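PDB 2RGY: transcriptional regulator, LacI family from Burkholderia phymatum, which probably regulates transcription by binding DNA in response to a small effector, likely a sugar, held between the two lobes of its periplasmic-binding-protein-like domain. Local coordinates for residues Gln55-Val60 against Leu83-Arg88; Ile74-His79 against Ser135-Ala140; Arg98-Asp101 against Asp105-Phe108; Leu131-Gly136 against Asp148-Glu153; Ser141-Arg146 against Ser169-Glu174. All coordinates share one frame; numbering follows the deposited sequence.

Contact 1: Gln55-Val60 against Leu83-Arg88; sequences QALEAV and LDELHR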
# COMPACT_ATOMS: atom_id res chain seq x y z
N GLN A 55 -0.08 -21.47 -2.84
CA GLN A 55 0.27 -20.36 -3.71
C GLN A 55 1.65 -19.87 -3.33
O GLN A 55 2.39 -19.40 -4.18
CB GLN A 55 -0.73 -19.22 -3.56
CG GLN A 55 -2.08 -19.46 -4.19
CD GLN A 55 -2.97 -18.24 -4.05
OE1 GLN A 55 -2.61 -17.15 -4.49
NE2 GLN A 55 -4.13 -18.41 -3.43
N ALA A 56 2.00 -19.97 -2.05
CA ALA A 56 3.31 -19.54 -1.58
C ALA A 56 4.36 -20.60 -1.95
O ALA A 56 5.49 -20.27 -2.31
CB ALA A 56 3.28 -19.34 -0.06
N LEU A 57 3.99 -21.87 -1.85
CA LEU A 57 4.90 -22.95 -2.19
C LEU A 57 5.29 -22.84 -3.66
O LEU A 57 6.47 -22.92 -4.00
CB LEU A 57 4.26 -24.32 -1.93
CG LEU A 57 4.36 -24.98 -0.55
CD1 LEU A 57 5.80 -24.93 -0.07
CD2 LEU A 57 3.43 -24.31 0.45
N GLU A 58 4.29 -22.64 -4.51
CA GLU A 58 4.52 -22.53 -5.95
C GLU A 58 5.37 -21.30 -6.29
O GLU A 58 6.28 -21.36 -7.11
CB GLU A 58 3.18 -22.47 -6.69
CG GLU A 58 2.24 -23.61 -6.34
CD GLU A 58 0.89 -23.51 -7.05
OE1 GLU A 58 0.34 -22.39 -7.18
OE2 GLU A 58 0.36 -24.57 -7.47
N ALA A 59 5.06 -20.17 -5.66
CA ALA A 59 5.79 -18.94 -5.92
C ALA A 59 7.25 -19.05 -5.51
O ALA A 59 8.14 -18.67 -6.27
CB ALA A 59 5.13 -17.79 -5.20
N VAL A 60 7.51 -19.58 -4.32
CA VAL A 60 8.90 -19.73 -3.88
C VAL A 60 9.64 -20.73 -4.77
O VAL A 60 10.81 -20.50 -5.11
CB VAL A 60 8.98 -20.19 -2.40
CG1 VAL A 60 10.43 -20.35 -1.99
CG2 VAL A 60 8.29 -19.17 -1.51
N LEU A 83 8.97 -24.63 5.34
CA LEU A 83 10.22 -23.88 5.47
C LEU A 83 11.43 -24.82 5.31
O LEU A 83 12.41 -24.47 4.65
CB LEU A 83 10.27 -23.17 6.82
CG LEU A 83 9.53 -21.83 7.00
CD1 LEU A 83 8.21 -21.79 6.28
CD2 LEU A 83 9.34 -21.60 8.50
N ASP A 84 11.35 -26.01 5.91
CA ASP A 84 12.43 -27.00 5.84
C ASP A 84 12.65 -27.56 4.44
O ASP A 84 13.78 -27.80 4.01
CB ASP A 84 12.14 -28.16 6.80
CG ASP A 84 12.16 -27.73 8.25
OD1 ASP A 84 13.18 -27.15 8.68
OD2 ASP A 84 11.15 -27.96 8.95
N GLU A 85 11.55 -27.77 3.72
CA GLU A 85 11.60 -28.30 2.35
C GLU A 85 12.21 -27.27 1.40
O GLU A 85 13.13 -27.59 0.64
CB GLU A 85 10.19 -28.65 1.90
CG GLU A 85 10.12 -29.24 0.53
CD GLU A 85 8.72 -29.65 0.17
OE1 GLU A 85 7.94 -28.78 -0.29
OE2 GLU A 85 8.40 -30.85 0.35
N LEU A 86 11.69 -26.05 1.45
CA LEU A 86 12.17 -24.96 0.61
C LEU A 86 13.64 -24.70 0.91
O LEU A 86 14.41 -24.38 0.01
CB LEU A 86 11.35 -23.69 0.88
CG LEU A 86 9.87 -23.75 0.50
CD1 LEU A 86 9.12 -22.52 1.05
CD2 LEU A 86 9.75 -23.82 -1.01
N HIS A 87 14.04 -24.86 2.17
CA HIS A 87 15.42 -24.61 2.54
C HIS A 87 16.38 -25.66 1.99
O HIS A 87 17.51 -25.32 1.63
CB HIS A 87 15.57 -24.55 4.06
CG HIS A 87 16.85 -23.93 4.50
ND1 HIS A 87 17.14 -22.59 4.30
CD2 HIS A 87 17.94 -24.46 5.11
CE1 HIS A 87 18.34 -22.33 4.78
NE2 HIS A 87 18.85 -23.44 5.28
N ARG A 88 15.96 -26.92 1.91
CA ARG A 88 16.86 -27.93 1.36
C ARG A 88 16.94 -27.80 -0.16
O ARG A 88 17.90 -28.28 -0.79
CB ARG A 88 16.43 -29.34 1.76
CG ARG A 88 15.00 -29.68 1.43
CD ARG A 88 14.85 -31.19 1.34
NE ARG A 88 15.19 -31.67 0.01
CZ ARG A 88 14.52 -31.33 -1.09
NH1 ARG A 88 13.47 -30.51 -1.00
NH2 ARG A 88 14.88 -31.81 -2.28
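V60 turns its CG1 anti to its own backbone N (chi1 179°), while L86 carries CG anti to its carbonyl carbon (chi1 -65°); together these settings place a valine methyl against the isopropyl end of the leucine. The closest pair is V60 CG1 to L86 CD2 at 3.7 Å. V60 CG1 also lies 4.0 Å from L86 CD1, so one methyl meets both branches. The two side chains cross at about a right angle, which is how a single methyl can face the fork of the leucine instead of running alongside it.

L57, one helical turn before V60, adds a looser second point: its CD1 comes to 4.2 Å from L86 CD2. That same L57 CD1 is the atom nearest the carboxylate of E85, at the solvent-facing margin of the contact. The segment axes run 10° from parallel and 11.3 Å apart, and this wide spacing agrees with methyl ends meeting while the backbones stay well separated.

Helices 52-65 and 80-89 are thus neighbours of like direction beside the parallel sheet, V60 also resting on F14 of strand 10-14 and L86 on M93 of strand 93-96. No hydrogen bond crosses between the segments, and L57, V60 and L86 are all buried, which implies that this contact contributes mainly through dispersion and exclusion of water, without directional polar bonds.

Contact 2: Ile74-His79 against Ser135-Ala140; sequences ISHDLH and SGPFTA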
# COMPACT_ATOMS: atom_id res chain seq x y z
N ILE A 74 8.66 -14.34 3.24
CA ILE A 74 7.78 -13.98 4.34
C ILE A 74 6.39 -14.48 3.99
O ILE A 74 5.85 -14.16 2.94
CB ILE A 74 7.71 -12.46 4.63
CG1 ILE A 74 6.73 -12.19 5.77
CG2 ILE A 74 7.30 -11.69 3.40
CD1 ILE A 74 6.71 -10.75 6.25
N SER A 75 5.82 -15.29 4.88
CA SER A 75 4.50 -15.85 4.67
C SER A 75 4.03 -16.50 5.95
O SER A 75 4.79 -17.21 6.60
CB SER A 75 4.52 -16.89 3.55
OG SER A 75 3.33 -17.67 3.52
N HIS A 76 2.78 -16.25 6.32
CA HIS A 76 2.23 -16.86 7.51
C HIS A 76 1.30 -17.99 7.12
O HIS A 76 0.63 -18.58 7.97
CB HIS A 76 1.48 -15.81 8.34
CG HIS A 76 0.30 -15.22 7.64
ND1 HIS A 76 -0.80 -15.98 7.28
CD2 HIS A 76 0.04 -13.96 7.23
CE1 HIS A 76 -1.69 -15.20 6.68
NE2 HIS A 76 -1.20 -13.97 6.64
N ASP A 77 1.26 -18.29 5.82
CA ASP A 77 0.42 -19.37 5.29
C ASP A 77 1.23 -20.66 5.18
O ASP A 77 0.67 -21.76 5.17
CB ASP A 77 -0.11 -19.01 3.90
CG ASP A 77 -1.12 -17.88 3.92
OD1 ASP A 77 -2.23 -18.09 4.44
OD2 ASP A 77 -0.80 -16.78 3.42
N LEU A 78 2.55 -20.53 5.07
CA LEU A 78 3.41 -21.70 4.97
C LEU A 78 3.45 -22.39 6.33
O LEU A 78 3.31 -21.75 7.37
CB LEU A 78 4.83 -21.30 4.58
CG LEU A 78 5.08 -20.68 3.20
CD1 LEU A 78 6.53 -20.24 3.14
CD2 LEU A 78 4.79 -21.69 2.09
N HIS A 79 3.63 -23.70 6.32
CA HIS A 79 3.72 -24.46 7.56
C HIS A 79 5.19 -24.67 7.83
O HIS A 79 5.99 -24.67 6.90
CB HIS A 79 3.00 -25.80 7.43
CG HIS A 79 1.51 -25.68 7.46
ND1 HIS A 79 0.86 -24.53 7.09
CD2 HIS A 79 0.55 -26.58 7.76
CE1 HIS A 79 -0.45 -24.72 7.17
NE2 HIS A 79 -0.66 -25.96 7.57
N SER A 135 -8.45 -10.69 15.45
CA SER A 135 -7.12 -11.18 15.10
C SER A 135 -6.96 -11.66 13.67
O SER A 135 -7.87 -11.58 12.85
CB SER A 135 -6.71 -12.30 16.05
OG SER A 135 -7.20 -13.57 15.62
N GLY A 136 -5.75 -12.16 13.39
CA GLY A 136 -5.46 -12.70 12.08
C GLY A 136 -5.74 -14.18 12.19
O GLY A 136 -6.28 -14.62 13.20
N PRO A 137 -5.39 -14.98 11.17
CA PRO A 137 -5.65 -16.41 11.25
C PRO A 137 -4.98 -17.05 12.46
O PRO A 137 -3.84 -16.71 12.82
CB PRO A 137 -5.10 -16.95 9.93
CG PRO A 137 -4.09 -15.91 9.51
CD PRO A 137 -4.76 -14.63 9.88
N PHE A 138 -5.69 -17.96 13.10
CA PHE A 138 -5.18 -18.65 14.27
C PHE A 138 -3.96 -19.50 13.93
O PHE A 138 -3.18 -19.84 14.82
CB PHE A 138 -6.28 -19.54 14.87
CG PHE A 138 -7.35 -18.76 15.61
CD1 PHE A 138 -8.53 -19.38 16.00
CD2 PHE A 138 -7.17 -17.40 15.93
CE1 PHE A 138 -9.54 -18.68 16.68
CE2 PHE A 138 -8.15 -16.68 16.61
CZ PHE A 138 -9.34 -17.32 16.99
N THR A 139 -3.80 -19.83 12.65
CA THR A 139 -2.66 -20.63 12.21
C THR A 139 -1.40 -19.81 11.93
O THR A 139 -0.35 -20.37 11.60
CB THR A 139 -2.99 -21.46 10.95
OG1 THR A 139 -3.56 -20.61 9.94
CG2 THR A 139 -3.96 -22.60 11.29
N ALA A 140 -1.49 -18.49 12.05
CA ALA A 140 -0.32 -17.64 11.82
C ALA A 140 0.43 -17.53 13.14
O ALA A 140 -0.11 -17.01 14.12
CB ALA A 140 -0.75 -16.26 11.33
O HOH W 1 -1.77 -19.24 8.81
O HOH W 2 1.42 -20.82 9.44
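H76 meets the opposite loop through CB and the CG-ND1-CE1 side of its imidazole. Its CB lies 3.8 Å from A140 CB, and H76 CE1 lies 3.8 Å from P137 CG, so the methyl and the CG corner of the proline ring both approach the imidazole obliquely. Setting CG between the backbone N and the carbonyl carbon (chi1 63°) sends the imidazole toward the proline, the two side chains crossing at about a right angle.

Water carries the polar side. Water 1 donates to H76 O at 2.6 Å and also hydrogen-bonds T139 OG1. Water 2 bridges H76 O and T139 O, each 2.8 Å away, though it probably cannot serve every nearby acceptor at once.

Behind this shell, each loop is braced from within. S75 OG accepts a hydrogen bond from D77 N at 3.2 Å, forming an ST turn, and takes a weaker bond from L78 N. On the other loop, A140 N bonds P137 O at 3.0 Å, closing a type I turn that presents P137 and A140 on one side. R98 NH1 further ties S75 O to L78 O, and F171 packs against both H76 and P137.

The contact bridges the two lobes: 74-79 follows strand 70-73 and leads into helix 80-89, whereas 135-140 follows strand 131-135, with A140 as the N-cap residue of helix 141-155.

Contact 3: Arg98-Asp101 against Asp105-Phe108; sequences RAFD and DASF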
# COMPACT_ATOMS: atom_id res chain seq x y z
N ARG A 98 8.93 -15.07 11.22
CA ARG A 98 8.64 -16.41 11.74
C ARG A 98 9.94 -17.13 12.02
O ARG A 98 10.96 -16.85 11.40
CB ARG A 98 7.75 -17.23 10.81
CG ARG A 98 8.32 -17.59 9.47
CD ARG A 98 7.22 -18.25 8.65
NE ARG A 98 6.78 -19.51 9.24
CZ ARG A 98 5.64 -20.12 8.94
NH1 ARG A 98 4.81 -19.59 8.06
NH2 ARG A 98 5.35 -21.29 9.51
N ALA A 99 9.90 -18.07 12.96
CA ALA A 99 11.09 -18.81 13.35
C ALA A 99 11.50 -19.92 12.39
O ALA A 99 10.71 -20.37 11.56
CB ALA A 99 10.88 -19.40 14.76
N PHE A 100 12.75 -20.35 12.51
CA PHE A 100 13.29 -21.42 11.69
C PHE A 100 14.28 -22.21 12.55
O PHE A 100 15.51 -22.06 12.45
CB PHE A 100 13.98 -20.85 10.45
CG PHE A 100 14.37 -21.89 9.45
CD1 PHE A 100 13.40 -22.74 8.92
CD2 PHE A 100 15.69 -22.04 9.06
CE1 PHE A 100 13.75 -23.75 8.01
CE2 PHE A 100 16.07 -23.04 8.15
CZ PHE A 100 15.10 -23.90 7.63
N ASP A 101 13.73 -23.06 13.41
CA ASP A 101 14.51 -23.87 14.34
C ASP A 101 15.70 -24.63 13.76
O ASP A 101 16.75 -24.69 14.39
CB ASP A 101 13.60 -24.84 15.08
CG ASP A 101 12.50 -24.14 15.84
OD1 ASP A 101 12.75 -23.02 16.36
OD2 ASP A 101 11.38 -24.70 15.94
N ASP A 105 19.62 -18.47 12.83
CA ASP A 105 19.94 -17.15 12.30
C ASP A 105 19.44 -16.88 10.89
O ASP A 105 19.71 -15.82 10.33
CB ASP A 105 21.43 -16.82 12.43
CG ASP A 105 22.31 -17.90 11.93
OD1 ASP A 105 22.00 -18.44 10.85
OD2 ASP A 105 23.32 -18.21 12.62
N ALA A 106 18.68 -17.81 10.32
CA ALA A 106 18.08 -17.61 9.00
C ALA A 106 16.70 -17.01 9.25
O ALA A 106 15.93 -16.75 8.32
CB ALA A 106 17.94 -18.95 8.28
N SER A 107 16.40 -16.78 10.53
CA SER A 107 15.12 -16.22 10.96
C SER A 107 15.29 -14.86 11.63
O SER A 107 16.09 -14.70 12.56
CB SER A 107 14.43 -17.18 11.93
OG SER A 107 13.30 -16.55 12.53
N PHE A 108 14.53 -13.88 11.14
CA PHE A 108 14.55 -12.53 11.68
C PHE A 108 13.12 -12.20 12.07
O PHE A 108 12.26 -12.00 11.21
CB PHE A 108 15.09 -11.57 10.63
CG PHE A 108 16.58 -11.65 10.47
CD1 PHE A 108 17.42 -10.74 11.11
CD2 PHE A 108 17.16 -12.69 9.72
CE1 PHE A 108 18.81 -10.85 11.03
CE2 PHE A 108 18.55 -12.83 9.63
CZ PHE A 108 19.38 -11.90 10.28
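S107 and F100 are the two side chains that orient this contact, one reaching the opposite backbone through its hydroxyl and the other lying against an alanine methyl. With OG anti to the backbone N (chi1 170°), S107 extends across to R98 and donates to R98 O at 2.6 Å. The hydroxyl approaches from above the carbonyl plane, 36° out of it, and not along a lone pair. On this path S107 OG also passes 3.3 Å from A99 CA, close against the backbone of the next residue.

F100 points its own CB toward S107, leaving F100 CB and S107 CB 4.0 Å apart. Its ring then swings past the serine to A106, whose CB stands 3.9 Å from F100 CD2 and oblique to the ring. The two contacts are therefore different in kind: a single polar bond at the R98 end, and apolar packing at the F100 end.

The CB of R98 points away from 105-108, and the guanidinium is engaged elsewhere, NH1 on the carbonyls of the 74-79 loop, L78 O among them, and NH2 in a salt bridge with D80.

In the fold, 98-101 lies in the connection that leaves strand 93-96, and 105-108 runs into the edge strand 107-108, where F108 makes backbone hydrogen bonds with F95 and N97. The F100 ring meets that of F95 with planes about 50° apart and H87 of helix 80-89 edge-to-face, while A106 and F108 lean on helix 244-260.

Contact 4: Leu131-Gly136 against Asp148-Glu153; sequences LAVISG and DGFFDE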
# COMPACT_ATOMS: atom_id res chain seq x y z
N LEU A 131 -12.68 -5.76 27.13
CA LEU A 131 -11.97 -5.64 25.87
C LEU A 131 -12.46 -6.63 24.83
O LEU A 131 -13.16 -7.59 25.16
CB LEU A 131 -10.48 -5.86 26.13
CG LEU A 131 -9.94 -5.08 27.33
CD1 LEU A 131 -8.62 -5.66 27.77
CD2 LEU A 131 -9.81 -3.61 26.96
N ALA A 132 -12.09 -6.39 23.58
CA ALA A 132 -12.45 -7.25 22.46
C ALA A 132 -11.24 -7.35 21.53
O ALA A 132 -10.39 -6.46 21.51
CB ALA A 132 -13.66 -6.67 21.71
N VAL A 133 -11.16 -8.43 20.76
CA VAL A 133 -10.05 -8.61 19.84
C VAL A 133 -10.44 -9.12 18.46
O VAL A 133 -11.27 -10.02 18.33
CB VAL A 133 -9.01 -9.60 20.41
CG1 VAL A 133 -7.86 -9.75 19.43
CG2 VAL A 133 -8.51 -9.14 21.78
N ILE A 134 -9.84 -8.54 17.43
CA ILE A 134 -10.05 -8.96 16.05
C ILE A 134 -8.66 -9.39 15.63
O ILE A 134 -7.77 -8.56 15.49
CB ILE A 134 -10.53 -7.80 15.15
CG1 ILE A 134 -11.97 -7.41 15.52
CG2 ILE A 134 -10.46 -8.22 13.69
CD1 ILE A 134 -12.50 -6.23 14.74
N SER A 135 -8.45 -10.69 15.45
CA SER A 135 -7.12 -11.18 15.10
C SER A 135 -6.96 -11.66 13.67
O SER A 135 -7.87 -11.58 12.85
CB SER A 135 -6.71 -12.30 16.05
OG SER A 135 -7.20 -13.57 15.62
N GLY A 136 -5.75 -12.16 13.39
CA GLY A 136 -5.46 -12.70 12.08
C GLY A 136 -5.74 -14.18 12.19
O GLY A 136 -6.28 -14.62 13.20
N ASP A 148 -0.98 -14.36 22.56
CA ASP A 148 -0.49 -14.93 23.80
C ASP A 148 -0.02 -13.82 24.74
O ASP A 148 -0.41 -13.79 25.90
CB ASP A 148 0.66 -15.90 23.52
CG ASP A 148 0.18 -17.26 23.07
OD1 ASP A 148 -1.03 -17.41 22.73
OD2 ASP A 148 1.01 -18.19 23.04
N GLY A 149 0.80 -12.91 24.22
CA GLY A 149 1.29 -11.80 25.02
C GLY A 149 0.15 -10.91 25.48
O GLY A 149 0.15 -10.41 26.61
N PHE A 150 -0.82 -10.70 24.61
CA PHE A 150 -1.97 -9.88 24.94
C PHE A 150 -2.70 -10.49 26.14
O PHE A 150 -2.97 -9.81 27.13
CB PHE A 150 -2.93 -9.82 23.75
CG PHE A 150 -4.14 -8.98 23.99
CD1 PHE A 150 -4.07 -7.59 23.92
CD2 PHE A 150 -5.38 -9.58 24.26
CE1 PHE A 150 -5.22 -6.80 24.10
CE2 PHE A 150 -6.52 -8.80 24.44
CZ PHE A 150 -6.44 -7.41 24.36
N PHE A 151 -3.00 -11.78 26.05
CA PHE A 151 -3.71 -12.45 27.12
C PHE A 151 -2.92 -12.72 28.39
O PHE A 151 -3.52 -12.92 29.44
CB PHE A 151 -4.35 -13.73 26.59
CG PHE A 151 -5.50 -13.47 25.66
CD1 PHE A 151 -6.66 -12.87 26.15
CD2 PHE A 151 -5.42 -13.77 24.30
CE1 PHE A 151 -7.74 -12.58 25.30
CE2 PHE A 151 -6.48 -13.49 23.43
CZ PHE A 151 -7.65 -12.89 23.93
N ASP A 152 -1.59 -12.73 28.30
CA ASP A 152 -0.78 -12.93 29.49
C ASP A 152 -0.99 -11.68 30.34
O ASP A 152 -1.25 -11.77 31.53
CB ASP A 152 0.72 -13.04 29.17
CG ASP A 152 1.10 -14.37 28.55
OD1 ASP A 152 0.35 -15.36 28.71
OD2 ASP A 152 2.17 -14.44 27.91
N GLU A 153 -0.88 -10.52 29.70
CA GLU A 153 -1.06 -9.24 30.38
C GLU A 153 -2.46 -9.13 30.99
O GLU A 153 -2.62 -8.62 32.10
CB GLU A 153 -0.82 -8.10 29.40
CG GLU A 153 -0.90 -6.70 29.99
CD GLU A 153 0.20 -6.40 30.99
OE1 GLU A 153 1.28 -7.03 30.91
OE2 GLU A 153 -0.00 -5.52 31.86
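Apolar contact comes first, centred on V133 and F150, which reach toward each other from strand and helix. V133 CG2 sits 3.3 Å from F150 CE2 and 3.7 Å from F150 CZ, a tight methyl-to-ring fit approached obliquely. The torsions aim both groups: V133 holds CG2 beside its backbone N, and F150 extends its ring anti to its own backbone N (chi1 -179°). Two looser touches frame this pair, L131 CD1 at 4.4 Å from F150 CZ and V133 CG2 at 4.4 Å from F151 CZ. One valine methyl thus serves two successive phenylalanines.

Aromatic contact runs within the helix. F150 CD2 lies 3.8 Å above the plane of the F151 ring, over its centre, and F151 CE1 lies in the plane of the F150 ring at its edge. The rings are consequently steeply turned against each other, with the rim of F150 aimed at a face of F151. F150 also stacks on F194, and F151 packs on L166.

Hydrogen bonding does not cross between the two segments; the strand spends its polar backbone on its sheet neighbours, V133 pairing with P165 and I167, A132 with G192 and F194.

Helix and strand segments run 171° apart in direction, their axes 11.7 Å from each other. This is the strand-helix half of a beta-alpha-beta crossover, 131-135 to 141-155 to 166-168, as expected of a periplasmic-binding-protein-like lobe.

Contact 5: Ser141-Arg146 against Ser169-Glu174; sequences SDNVER and SDFSPE
F171 adopts positive phi (72°, psi -3°) in the loop before helix 173-186, and its CA stands 9.9 Å from the CA of N143 on the first turns of helix 141-155. Its ring spans this gap and reaches D142, N143 and R146. F171 CZ lies 4.1 Å from D142 OD2, and F171 CE1 is 4.0 Å from R146 NH1; the guanidinium approaches obliquely, its plane 31° from the ring's. The N143 side chain slides past the ring in the opposite direction.

The charged pair is bound to itself as well: R146 NH2 forms a salt bridge with D142 OD2 at 3.1 Å, and a bend at chi3 brings R146 NE to D142 O in a weak bond. R146 NH1 is further held by A196 O. These loop and helix ends probably border the cleft between the lobes, where LacI-family effectors generally bind.

Beyond F171, D170 OD1 accepts hydrogen bonds from S172 N at 3.0 Å, an Asx turn, and from S172 OG at 2.6 Å, both from the same face of the carboxylate. S172 is the N-cap residue, its OG also bonding G175 N. M200 of helix 198-210 also touches F171.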
# COMPACT_ATOMS: atom_id res chain seq x y z
N SER A 141 1.67 -18.01 13.18
CA SER A 141 2.46 -17.99 14.41
C SER A 141 2.71 -16.57 14.94
O SER A 141 2.75 -16.36 16.14
CB SER A 141 3.81 -18.71 14.21
OG SER A 141 4.67 -17.98 13.35
N ASP A 142 2.87 -15.61 14.04
CA ASP A 142 3.09 -14.24 14.48
C ASP A 142 1.84 -13.75 15.20
O ASP A 142 1.90 -12.90 16.09
CB ASP A 142 3.41 -13.34 13.29
CG ASP A 142 2.43 -13.52 12.15
OD1 ASP A 142 2.13 -14.69 11.80
OD2 ASP A 142 1.97 -12.50 11.59
N ASN A 143 0.69 -14.30 14.81
CA ASN A 143 -0.57 -13.90 15.42
C ASN A 143 -0.76 -14.57 16.76
O ASN A 143 -1.17 -13.94 17.73
CB ASN A 143 -1.74 -14.24 14.49
CG ASN A 143 -3.08 -13.76 15.03
OD1 ASN A 143 -3.82 -14.53 15.64
ND2 ASN A 143 -3.37 -12.49 14.82
N VAL A 144 -0.45 -15.86 16.82
CA VAL A 144 -0.60 -16.61 18.06
C VAL A 144 0.22 -16.04 19.22
O VAL A 144 -0.26 -15.98 20.35
CB VAL A 144 -0.23 -18.09 17.85
CG1 VAL A 144 -0.37 -18.85 19.17
CG2 VAL A 144 -1.15 -18.70 16.80
N GLU A 145 1.45 -15.63 18.94
CA GLU A 145 2.32 -15.09 19.99
C GLU A 145 1.89 -13.69 20.36
O GLU A 145 2.08 -13.24 21.48
CB GLU A 145 3.77 -15.11 19.53
CG GLU A 145 4.44 -16.45 19.82
CD GLU A 145 5.52 -16.79 18.83
OE1 GLU A 145 6.38 -15.91 18.57
OE2 GLU A 145 5.54 -17.95 18.34
N ARG A 146 1.31 -13.01 19.39
CA ARG A 146 0.80 -11.66 19.57
C ARG A 146 -0.36 -11.75 20.57
O ARG A 146 -0.43 -10.98 21.53
CB ARG A 146 0.30 -11.17 18.21
CG ARG A 146 -0.05 -9.72 18.12
CD ARG A 146 -0.26 -9.38 16.64
NE ARG A 146 0.80 -9.97 15.82
CZ ARG A 146 0.98 -9.75 14.52
NH1 ARG A 146 0.17 -8.93 13.86
NH2 ARG A 146 1.97 -10.35 13.88
N SER A 169 -9.88 -13.39 11.92
CA SER A 169 -9.98 -12.76 10.60
C SER A 169 -8.76 -13.09 9.74
O SER A 169 -8.00 -14.00 10.06
CB SER A 169 -10.16 -11.25 10.74
OG SER A 169 -10.56 -10.70 9.50
N ASP A 170 -8.54 -12.34 8.66
CA ASP A 170 -7.43 -12.64 7.76
C ASP A 170 -6.43 -11.53 7.45
O ASP A 170 -5.70 -11.63 6.47
CB ASP A 170 -7.99 -13.16 6.44
CG ASP A 170 -8.84 -12.13 5.72
OD1 ASP A 170 -8.90 -10.97 6.20
OD2 ASP A 170 -9.45 -12.46 4.68
N PHE A 171 -6.37 -10.49 8.28
CA PHE A 171 -5.44 -9.37 8.07
C PHE A 171 -5.79 -8.43 6.91
O PHE A 171 -5.09 -7.44 6.70
CB PHE A 171 -4.00 -9.87 7.82
CG PHE A 171 -3.31 -10.42 9.04
CD1 PHE A 171 -3.40 -9.76 10.26
CD2 PHE A 171 -2.53 -11.57 8.94
CE1 PHE A 171 -2.70 -10.24 11.39
CE2 PHE A 171 -1.83 -12.06 10.05
CZ PHE A 171 -1.92 -11.39 11.28
N SER A 172 -6.85 -8.73 6.16
CA SER A 172 -7.24 -7.87 5.03
C SER A 172 -8.25 -6.79 5.38
O SER A 172 -8.92 -6.87 6.41
CB SER A 172 -7.83 -8.72 3.91
OG SER A 172 -9.09 -9.26 4.31
N PRO A 173 -8.39 -5.77 4.52
CA PRO A 173 -9.35 -4.69 4.77
C PRO A 173 -10.78 -5.22 4.93
O PRO A 173 -11.46 -4.88 5.89
CB PRO A 173 -9.21 -3.80 3.54
CG PRO A 173 -7.79 -4.00 3.14
CD PRO A 173 -7.62 -5.49 3.29
N GLU A 174 -11.21 -6.04 3.98
CA GLU A 174 -12.56 -6.61 4.01
C GLU A 174 -12.76 -7.54 5.20
O GLU A 174 -13.85 -7.62 5.77
CB GLU A 174 -12.86 -7.37 2.71
CG GLU A 174 -11.93 -8.55 2.48
CD GLU A 174 -10.69 -8.19 1.67
OE1 GLU A 174 -10.19 -7.05 1.80
OE2 GLU A 174 -10.21 -9.06 0.90

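Overall arrangement
Contacts 1 and 3 lie in the lobe built on the five-stranded parallel sheet, their centres 15 Å apart. Contact 4 belongs to the other lobe, its centre 30 Å from that of contact 1. Contact 2 joins the lobes, pairing a loop of each; it shares S135 and G136 with contact 4 and is tied to contact 3 by R98. Contact 5 lies only 7 Å from contact 2, centre to centre, and uses helix 141-155 as contact 4 does. Along the chain the segments of contacts 1 and 2 alternate, as do those of 4 and 5, and contact 3 falls between the two segments of contact 2. The lobe cores thus lead to one interlobe region, consistent with a binding cleft of the periplasmic-binding-protein type.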